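Alpha-hemoglobin-stabilizing protein (Homo sapiens, PDB 1Z8U) acts as a chaperone that binds free alpha-hemoglobin and protects it from precipitation and harmful aggregation during erythroid cell development. Local coordinates at residues Thr39-Trp44 / Asn79-Lys84; Lys16-Leu21 / Asn75-Pro80. The protein carries 1 engineered substitution. One frame throughout, in Å; residues are numbered along the deposited sequence.

Interaction 1: residues Thr39-Trp44 / Asn79-Lys84; sequences TVVEDW and NPFLAK
The ring of Phe-81 reaches across to Val-41 and Trp-44 in the core of an antiparallel three-helix bundle, joining helix 34-52 to helix 60-86. The two segments run in nearly opposite directions, at 162°, and their axes come no nearer than 11.6 Å, a spacing bridged by side chains alone. From CB of Phe-81, CG leaves anti to the backbone N (chi1 180°), which carries the ring out from its helix toward the partner segment. Along one side of the ring, CD2 comes first, 4.1 Å from Val-41 CG2. The next atom, CE2, makes the closer approach to the same methyl, at 3.8 Å, and valine and phenylalanine lie side by side, pointing opposite ways. At the far end, CZ lies 4.5 Å from Trp-44 CZ3, arriving near the plane of the indole at its edge. Leu-22 of helix 5-23 and Gln-25 also touch this phenylalanine.

Leu-82 enters differently. Its CB does not aim at helix 34-52, but CG stands anti to the carbonyl carbon (chi1 -67°); CD1 continues the extended chain, while the other methyl, CD2, turns to within 4.0 Å of Val-41 CG2. That one valine methyl is therefore shared by the aromatic ring and the leucine tip. The contact is wholly apolar and modest, with 129 Å² buried in all.

Trp-44 also borders the other protein chain in the assembly: its indole meets the ring of a polar side chain there, and Asp-43 OD1 is hydrogen-bonded to a polar side chain of that other protein, so this segment serves both the bundle and the binding surface. On one face of the indole, near the edge of the ring system, Val-40 CG1 sits 3.2 Å above the ring plane.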
loop_
_atom_site.group_PDB
_atom_site.type_symbol
_atom_site.label_atom_id
_atom_site.label_comp_id
_atom_site.label_asym_id
_atom_site.label_seq_id
_atom_site.Cartn_x
_atom_site.Cartn_y
_atom_site.Cartn_z
ATOM N N THR A 39 -0.067 -12.008 -1.775
ATOM C CA THR A 39 -0.642 -11.103 -2.751
ATOM C C THR A 39 -0.134 -9.693 -2.473
ATOM O O THR A 39 0.390 -9.033 -3.370
ATOM C CB THR A 39 -2.176 -11.128 -2.669
ATOM O OG1 THR A 39 -2.643 -12.442 -2.998
ATOM C CG2 THR A 39 -2.793 -10.132 -3.639
ATOM N N VAL A 40 -0.269 -9.238 -1.227
ATOM C CA VAL A 40 0.201 -7.902 -0.857
ATOM C C VAL A 40 1.639 -7.697 -1.296
ATOM O O VAL A 40 1.938 -6.772 -2.048
ATOM C CB VAL A 40 0.135 -7.663 0.671
ATOM C CG1 VAL A 40 1.015 -6.497 1.044
ATOM C CG2 VAL A 40 -1.277 -7.360 1.098
ATOM N N VAL A 41 2.535 -8.569 -0.829
ATOM C CA VAL A 41 3.956 -8.460 -1.177
ATOM C C VAL A 41 4.197 -8.485 -2.681
ATOM O O VAL A 41 4.981 -7.687 -3.191
ATOM C CB VAL A 41 4.804 -9.572 -0.490
ATOM C CG1 VAL A 41 6.290 -9.440 -0.885
ATOM C CG2 VAL A 41 4.669 -9.463 1.022
ATOM N N GLU A 42 3.530 -9.376 -3.408
ATOM C CA GLU A 42 3.741 -9.400 -4.846
ATOM C C GLU A 42 3.294 -8.085 -5.463
ATOM O O GLU A 42 3.891 -7.636 -6.443
ATOM C CB GLU A 42 3.012 -10.567 -5.506
ATOM C CG GLU A 42 3.939 -11.444 -6.366
ATOM C CD GLU A 42 4.434 -10.769 -7.641
ATOM O OE1 GLU A 42 5.291 -11.363 -8.340
ATOM O OE2 GLU A 42 3.965 -9.653 -7.946
ATOM N N ASP A 43 2.254 -7.462 -4.900
ATOM C CA ASP A 43 1.797 -6.170 -5.414
ATOM C C ASP A 43 2.895 -5.143 -5.158
ATOM O O ASP A 43 3.197 -4.303 -6.011
ATOM C CB ASP A 43 0.500 -5.728 -4.734
ATOM C CG ASP A 43 -0.726 -6.415 -5.311
ATOM O OD1 ASP A 43 -1.826 -6.227 -4.759
ATOM O OD2 ASP A 43 -0.603 -7.135 -6.320
ATOM N N TRP A 44 3.507 -5.227 -3.983
ATOM C CA TRP A 44 4.594 -4.320 -3.642
ATOM C C TRP A 44 5.768 -4.512 -4.594
ATOM O O TRP A 44 6.434 -3.546 -4.957
ATOM C CB TRP A 44 5.065 -4.550 -2.212
ATOM C CG TRP A 44 4.066 -4.138 -1.181
ATOM C CD1 TRP A 44 3.026 -3.266 -1.342
ATOM C CD2 TRP A 44 4.058 -4.523 0.198
ATOM N NE1 TRP A 44 2.374 -3.084 -0.149
ATOM C CE2 TRP A 44 2.986 -3.844 0.814
ATOM C CE3 TRP A 44 4.857 -5.375 0.975
ATOM C CZ2 TRP A 44 2.690 -3.992 2.175
ATOM C CZ3 TRP A 44 4.564 -5.521 2.324
ATOM C CH2 TRP A 44 3.489 -4.833 2.912
ATOM N N ASN A 79 11.564 -13.130 0.695
ATOM C CA ASN A 79 11.540 -14.505 1.185
ATOM C C ASN A 79 11.723 -14.607 2.695
ATOM O O ASN A 79 10.974 -15.318 3.367
ATOM C CB ASN A 79 12.604 -15.336 0.470
ATOM C CG ASN A 79 12.301 -15.521 -1.000
ATOM O OD1 ASN A 79 11.210 -15.964 -1.371
ATOM N ND2 ASN A 79 13.266 -15.189 -1.851
ATOM N N PRO A 80 12.735 -13.919 3.249
ATOM C CA PRO A 80 12.934 -13.988 4.701
ATOM C C PRO A 80 11.711 -13.393 5.399
ATOM O O PRO A 80 11.281 -13.872 6.448
ATOM C CB PRO A 80 14.188 -13.143 4.914
ATOM C CG PRO A 80 14.946 -13.344 3.639
ATOM C CD PRO A 80 13.861 -13.225 2.601
ATOM N N PHE A 81 11.163 -12.346 4.784
ATOM C CA PHE A 81 9.985 -11.639 5.284
ATOM C C PHE A 81 8.799 -12.586 5.354
ATOM O O PHE A 81 8.153 -12.714 6.393
ATOM C CB PHE A 81 9.647 -10.470 4.356
ATOM C CG PHE A 81 8.437 -9.678 4.778
ATOM C CD1 PHE A 81 8.541 -8.678 5.743
ATOM C CD2 PHE A 81 7.193 -9.924 4.200
ATOM C CE1 PHE A 81 7.423 -7.930 6.119
ATOM C CE2 PHE A 81 6.070 -9.183 4.569
ATOM C CZ PHE A 81 6.184 -8.184 5.528
ATOM N N LEU A 82 8.514 -13.246 4.239
ATOM C CA LEU A 82 7.404 -14.184 4.182
ATOM C C LEU A 82 7.570 -15.301 5.204
ATOM O O LEU A 82 6.602 -15.728 5.832
ATOM C CB LEU A 82 7.291 -14.789 2.781
ATOM C CG LEU A 82 6.889 -13.850 1.640
ATOM C CD1 LEU A 82 6.937 -14.621 0.326
ATOM C CD2 LEU A 82 5.491 -13.286 1.888
ATOM N N ALA A 83 8.803 -15.770 5.366
ATOM C CA ALA A 83 9.099 -16.846 6.306
ATOM C C ALA A 83 8.837 -16.417 7.744
ATOM O O ALA A 83 8.176 -17.131 8.504
ATOM C CB ALA A 83 10.545 -17.288 6.152
ATOM N N LYS A 84 9.363 -15.256 8.121
ATOM C CA LYS A 84 9.158 -14.765 9.471
ATOM C C LYS A 84 7.660 -14.601 9.710
ATOM O O LYS A 84 7.144 -15.022 10.744
ATOM C CB LYS A 84 9.873 -13.431 9.682
ATOM C CG LYS A 84 9.882 -12.988 11.138
ATOM C CD LYS A 84 10.471 -11.595 11.320
ATOM C CE LYS A 84 10.378 -11.152 12.775
ATOM N NZ LYS A 84 10.797 -9.736 12.961
#

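Interaction 2: residues Lys16-Leu21 / Asn75-Pro80; sequences KEFSVL and NTLANP
Phe-18 and Ser-19 meet Leu-77 and Ala-78 through two kinds of contact, one between carbon groups and the other between a hydroxyl and a methyl. The apolar part is built on the edge of the Phe-18 ring. CG lies anti to the backbone N (chi1 -170°), directing the ring toward helix 60-86, where its CD2-CE2 side slides alongside Leu-77 in the opposite sense. Leu-77 CB lies in the ring plane, 4.0 Å from Phe-18 CD2, and Leu-77 CD2 approaches the same ring atom at 3.9 Å. One atom further out, Phe-18 CE2 is 4.1 Å from Ala-78 CB, and the Ala-78 backbone N also lies close to this edge, near the plane of the ring.

These contacts knit together the two parallel members of the three-helix bundle, helix 5-23 and helix 60-86. Their short segments diverge by only 15°, with axes 10.3 Å apart, and Ser-19 CA stands opposite Leu-77 CA at 7.2 Å. Helix 34-52 packs against the contact: Tyr-48 stacks edge-to-face with Phe-18, and Met-45 touches both Phe-18 and Ala-78. An alanine in place of Phe-18 would remove the ring that spans the two helices and is likely to leave a gap beside Leu-77 and Ala-78, with Tyr-48 deprived of its aromatic partner.

The polar-to-apolar contact lies toward the outer side of the pair, where burial is less complete. Leu-77 CG is anti to its carbonyl carbon (chi1 -78°), and the branch brings CD2 to 3.1 Å from Ser-19 OG, a tight approach. The serine oxygen gains no polar partner across this interface; its hydrogen bond is with Leu-15 O, one turn back in its own helix.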
loop_
_atom_site.group_PDB
_atom_site.type_symbol
_atom_site.label_atom_id
_atom_site.label_comp_id
_atom_site.label_asym_id
_atom_site.label_seq_id
_atom_site.Cartn_x
_atom_site.Cartn_y
_atom_site.Cartn_z
ATOM N N LYS A 16 16.920 -1.075 -1.067
ATOM C CA LYS A 16 17.088 -0.454 0.233
ATOM C C LYS A 16 15.703 0.044 0.610
ATOM O O LYS A 16 15.209 -0.204 1.716
ATOM C CB LYS A 16 18.073 0.718 0.154
ATOM C CG LYS A 16 18.538 1.206 1.523
ATOM C CD LYS A 16 19.579 2.311 1.424
ATOM C CE LYS A 16 20.122 2.667 2.803
ATOM N NZ LYS A 16 19.043 3.087 3.746
ATOM N N GLU A 17 15.080 0.736 -0.338
ATOM C CA GLU A 17 13.736 1.270 -0.158
ATOM C C GLU A 17 12.778 0.125 0.168
ATOM O O GLU A 17 11.874 0.272 0.984
ATOM C CB GLU A 17 13.293 1.996 -1.437
ATOM C CG GLU A 17 14.203 3.179 -1.818
ATOM C CD GLU A 17 13.996 3.687 -3.243
ATOM O OE1 GLU A 17 14.673 4.665 -3.635
ATOM O OE2 GLU A 17 13.164 3.109 -3.972
ATOM N N PHE A 18 12.995 -1.024 -0.463
ATOM C CA PHE A 18 12.152 -2.188 -0.242
ATOM C C PHE A 18 12.323 -2.753 1.166
ATOM O O PHE A 18 11.388 -3.326 1.740
ATOM C CB PHE A 18 12.471 -3.277 -1.268
ATOM C CG PHE A 18 11.490 -4.411 -1.264
ATOM C CD1 PHE A 18 10.175 -4.207 -1.678
ATOM C CD2 PHE A 18 11.867 -5.671 -0.830
ATOM C CE1 PHE A 18 9.255 -5.241 -1.658
ATOM C CE2 PHE A 18 10.958 -6.718 -0.804
ATOM C CZ PHE A 18 9.647 -6.503 -1.219
ATOM N N SER A 19 13.517 -2.594 1.727
ATOM C CA SER A 19 13.788 -3.103 3.064
ATOM C C SER A 19 13.165 -2.239 4.142
ATOM O O SER A 19 12.634 -2.756 5.121
ATOM C CB SER A 19 15.290 -3.224 3.296
ATOM O OG SER A 19 15.809 -4.321 2.570
ATOM N N VAL A 20 13.234 -0.924 3.979
ATOM C CA VAL A 20 12.626 -0.058 4.976
ATOM C C VAL A 20 11.123 -0.338 4.943
ATOM O O VAL A 20 10.452 -0.298 5.977
ATOM C CB VAL A 20 12.906 1.441 4.705
ATOM C CG1 VAL A 20 12.584 1.801 3.279
ATOM C CG2 VAL A 20 12.078 2.278 5.642
ATOM N N LEU A 21 10.606 -0.650 3.753
ATOM C CA LEU A 21 9.190 -0.966 3.603
ATOM C C LEU A 21 8.934 -2.243 4.395
ATOM O O LEU A 21 8.076 -2.283 5.280
ATOM C CB LEU A 21 8.833 -1.214 2.130
ATOM C CG LEU A 21 7.394 -1.003 1.629
ATOM C CD1 LEU A 21 7.019 -2.137 0.676
ATOM C CD2 LEU A 21 6.407 -0.936 2.781
ATOM N N ASN A 75 12.908 -10.518 -4.366
ATOM C CA ASN A 75 12.457 -11.803 -3.850
ATOM C C ASN A 75 13.358 -12.274 -2.718
ATOM O O ASN A 75 12.887 -12.823 -1.726
ATOM C CB ASN A 75 12.466 -12.847 -4.964
ATOM C CG ASN A 75 11.567 -12.472 -6.120
ATOM O OD1 ASN A 75 11.504 -13.177 -7.127
ATOM N ND2 ASN A 75 10.862 -11.357 -5.985
ATOM N N THR A 76 14.657 -12.053 -2.872
ATOM C CA THR A 76 15.630 -12.464 -1.867
ATOM C C THR A 76 15.379 -11.786 -0.517
ATOM O O THR A 76 15.712 -12.341 0.534
ATOM C CB THR A 76 17.071 -12.162 -2.336
ATOM O OG1 THR A 76 17.274 -12.737 -3.634
ATOM C CG2 THR A 76 18.087 -12.758 -1.367
ATOM N N LEU A 77 14.802 -10.588 -0.545
ATOM C CA LEU A 77 14.493 -9.872 0.687
ATOM C C LEU A 77 13.115 -10.301 1.173
ATOM O O LEU A 77 12.901 -10.514 2.365
ATOM C CB LEU A 77 14.500 -8.359 0.453
ATOM C CG LEU A 77 15.847 -7.634 0.377
ATOM C CD1 LEU A 77 16.698 -8.226 -0.731
ATOM C CD2 LEU A 77 15.611 -6.156 0.133
ATOM N N ALA A 78 12.191 -10.437 0.228
ATOM C CA ALA A 78 10.818 -10.827 0.521
ATOM C C ALA A 78 10.697 -12.219 1.126
ATOM O O ALA A 78 9.829 -12.463 1.965
ATOM C CB ALA A 78 9.978 -10.740 -0.749
ATOM N N ASN A 79 11.564 -13.130 0.695
ATOM C CA ASN A 79 11.540 -14.505 1.185
ATOM C C ASN A 79 11.723 -14.607 2.695
ATOM O O ASN A 79 10.974 -15.318 3.367
ATOM C CB ASN A 79 12.604 -15.336 0.470
ATOM C CG ASN A 79 12.301 -15.521 -1.000
ATOM O OD1 ASN A 79 11.210 -15.964 -1.371
ATOM N ND2 ASN A 79 13.266 -15.189 -1.851
ATOM N N PRO A 80 12.735 -13.919 3.249
ATOM C CA PRO A 80 12.934 -13.988 4.701
ATOM C C PRO A 80 11.711 -13.393 5.399
ATOM O O PRO A 80 11.281 -13.872 6.448
ATOM C CB PRO A 80 14.188 -13.143 4.914
ATOM C CG PRO A 80 14.946 -13.344 3.639
ATOM C CD PRO A 80 13.861 -13.225 2.601
#

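How the interactions relate
Both contacts end on helix 60-86 and overlap at Asn-79 and Pro-80, their centres about 8 Å apart. Helix 5-23 supplies the first side of interaction 2 and helix 34-52, next in the chain, that of interaction 1, so the last helix packs against both predecessors within neighbouring turns. The two contacts also touch directly: Trp-44 CD2 packs 3.8 Å from Leu-21 CD1, and Val-41 CG1 lies 3.9 Å from Ala-78 CB. Together they form one continuous stretch of the bundle core. Because helices 5-23 and 34-52 also reach the other protein chain, probably the alpha-hemoglobin client, this core joins two of the elements that meet it.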